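Local coordinates for antigen MTB48 (Mycobacterium smegmatis, PDB 4WJ2), which is probably involved in DNA conjugation, at least in the recipient strain, as EspB of the ESX-1 type VII secretion system, here its PE and PPE domain part, at residues Gly185-Thr190 / Gly287-Asn292. Numbering follows the deposited sequence.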
loop_
_atom_site.group_PDB
_atom_site.type_symbol
_atom_site.label_atom_id
_atom_site.label_comp_id
_atom_site.label_asym_id
_atom_site.label_seq_id
_atom_site.Cartn_x
_atom_site.Cartn_y
_atom_site.Cartn_z
ATOM N N GLY A 185 -13.366 -32.073 4.875
ATOM C CA GLY A 185 -12.859 -32.844 3.750
ATOM C C GLY A 185 -11.558 -32.263 3.276
ATOM O O GLY A 185 -11.199 -31.191 3.690
ATOM N N ALA A 186 -10.840 -32.963 2.420
ATOM C CA ALA A 186 -9.564 -32.459 1.920
ATOM C C ALA A 186 -9.687 -31.102 1.208
ATOM O O ALA A 186 -8.901 -30.191 1.468
ATOM C CB ALA A 186 -8.930 -33.481 0.997
ATOM N N ALA A 187 -10.665 -30.965 0.315
ATOM C CA ALA A 187 -10.899 -29.695 -0.370
ATOM C C ALA A 187 -11.118 -28.564 0.618
ATOM O O ALA A 187 -10.520 -27.497 0.497
ATOM C CB ALA A 187 -12.067 -29.807 -1.283
ATOM N N ALA A 188 -11.972 -28.806 1.606
ATOM C CA ALA A 188 -12.271 -27.798 2.614
ATOM C C ALA A 188 -11.052 -27.365 3.445
ATOM O O ALA A 188 -10.947 -26.197 3.823
ATOM C CB ALA A 188 -13.347 -28.292 3.506
ATOM N N GLU A 189 -10.145 -28.292 3.737
ATOM C CA GLU A 189 -8.901 -27.946 4.424
ATOM C C GLU A 189 -7.901 -27.277 3.490
ATOM O O GLU A 189 -6.978 -26.586 3.945
ATOM C CB GLU A 189 -8.223 -29.171 5.034
ATOM C CG GLU A 189 -8.999 -29.941 6.096
ATOM C CD GLU A 189 -9.263 -29.175 7.365
ATOM O OE1 GLU A 189 -8.583 -28.166 7.634
ATOM O OE2 GLU A 189 -10.163 -29.608 8.106
ATOM N N THR A 190 -8.072 -27.511 2.190
ATOM C CA THR A 190 -7.185 -26.941 1.193
ATOM C C THR A 190 -7.547 -25.486 1.064
ATOM O O THR A 190 -6.679 -24.625 0.958
ATOM C CB THR A 190 -7.294 -27.651 -0.176
ATOM O OG1 THR A 190 -6.619 -28.901 -0.129
ATOM C CG2 THR A 190 -6.650 -26.818 -1.282
ATOM N N GLY A 287 -4.601 -26.108 -7.089
ATOM C CA GLY A 287 -5.570 -27.147 -7.396
ATOM C C GLY A 287 -6.279 -27.745 -6.209
ATOM O O GLY A 287 -5.634 -28.050 -5.208
ATOM N N LEU A 288 -7.599 -27.916 -6.309
ATOM C CA LEU A 288 -8.375 -28.615 -5.266
ATOM C C LEU A 288 -8.486 -30.105 -5.514
ATOM O O LEU A 288 -8.537 -30.554 -6.673
ATOM C CB LEU A 288 -9.790 -28.079 -5.154
ATOM C CG LEU A 288 -10.036 -26.673 -4.681
ATOM C CD1 LEU A 288 -11.519 -26.496 -4.687
ATOM C CD2 LEU A 288 -9.475 -26.518 -3.306
ATOM N N PRO A 289 -8.559 -30.882 -4.421
ATOM C CA PRO A 289 -8.763 -32.326 -4.591
ATOM C C PRO A 289 -10.202 -32.621 -4.948
ATOM O O PRO A 289 -10.974 -31.705 -5.198
ATOM C CB PRO A 289 -8.387 -32.912 -3.223
ATOM C CG PRO A 289 -8.554 -31.768 -2.247
ATOM C CD PRO A 289 -8.301 -30.494 -3.022
ATOM N N ALA A 290 -10.544 -33.899 -4.992
ATOM C CA ALA A 290 -11.912 -34.304 -5.218
ATOM C C ALA A 290 -12.728 -34.154 -3.926
ATOM O O ALA A 290 -12.183 -34.213 -2.815
ATOM C CB ALA A 290 -11.957 -35.732 -5.740
ATOM N N VAL A 291 -14.032 -33.941 -4.082
ATOM C CA VAL A 291 -14.938 -33.768 -2.956
ATOM C C VAL A 291 -15.855 -34.963 -2.792
ATOM O O VAL A 291 -16.114 -35.677 -3.755
ATOM C CB VAL A 291 -15.800 -32.515 -3.127
ATOM C CG1 VAL A 291 -14.931 -31.254 -3.123
ATOM C CG2 VAL A 291 -16.648 -32.627 -4.385
ATOM N N ASN A 292 -16.364 -35.171 -1.582
ATOM C CA ASN A 292 -17.213 -36.332 -1.310
ATOM C C ASN A 292 -18.564 -35.995 -0.723
ATOM O O ASN A 292 -18.749 -34.932 -0.166
ATOM C CB ASN A 292 -16.504 -37.299 -0.359
ATOM C CG ASN A 292 -15.271 -37.908 -0.970
ATOM O OD1 ASN A 292 -15.339 -38.951 -1.633
ATOM N ND2 ASN A 292 -14.128 -37.258 -0.758
HETATM O O HOH W 1 -12.537 -33.309 -0.579
#
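Pro289 rests its ring against the first turn of helix 186-229, meeting Ala186, Ala187 and Thr190 together. Its CG lies 3.7 Å from Ala186 CB and also comes up to the backbone of Ala187, while the neighbouring ring atom CD faces Thr190 OG1 at 3.7 Å. The pyrrolidine thus meets the threonine on its hydroxyl side.

The two branches of Thr190 have different jobs. OG1 sits beside its own backbone N (chi1 -76°) and turns back along the helix to bond Ala186 O at 3.1 Å. That donor stands above the carbonyl plane, 44° out of it, and Ala186 O also accepts the backbone N-H of Thr190, so two bonds from one residue share this oxygen. With the hydroxyl occupied there, the methyl CG2 is presented to Leu288 CD2, and the two side chains cross at a slant. Further along the loop, Val291 brings CG1 to 3.7 Å from Ala187 CB; the same valine packs on Ala79, Tyr80 and Ile83 of helix 39-85 and pairs through its backbone with Val108.

Ala187 N lies in the opening turn of the helix, with no residue four places back within the helix to bond it. A water accepts its N-H at 3.1 Å; the same water is modelled too close to Ala290 O for that link to be reliable.

No direct hydrogen bond joins the two segments. The C-terminal loop lies along the start of this PPE-domain helix mainly through van der Waals packing of Pro289, Leu288 and Val291 on Ala186, Ala187 and Thr190, with 258 Å² buried in all, and such a contact probably offers little directional specificity.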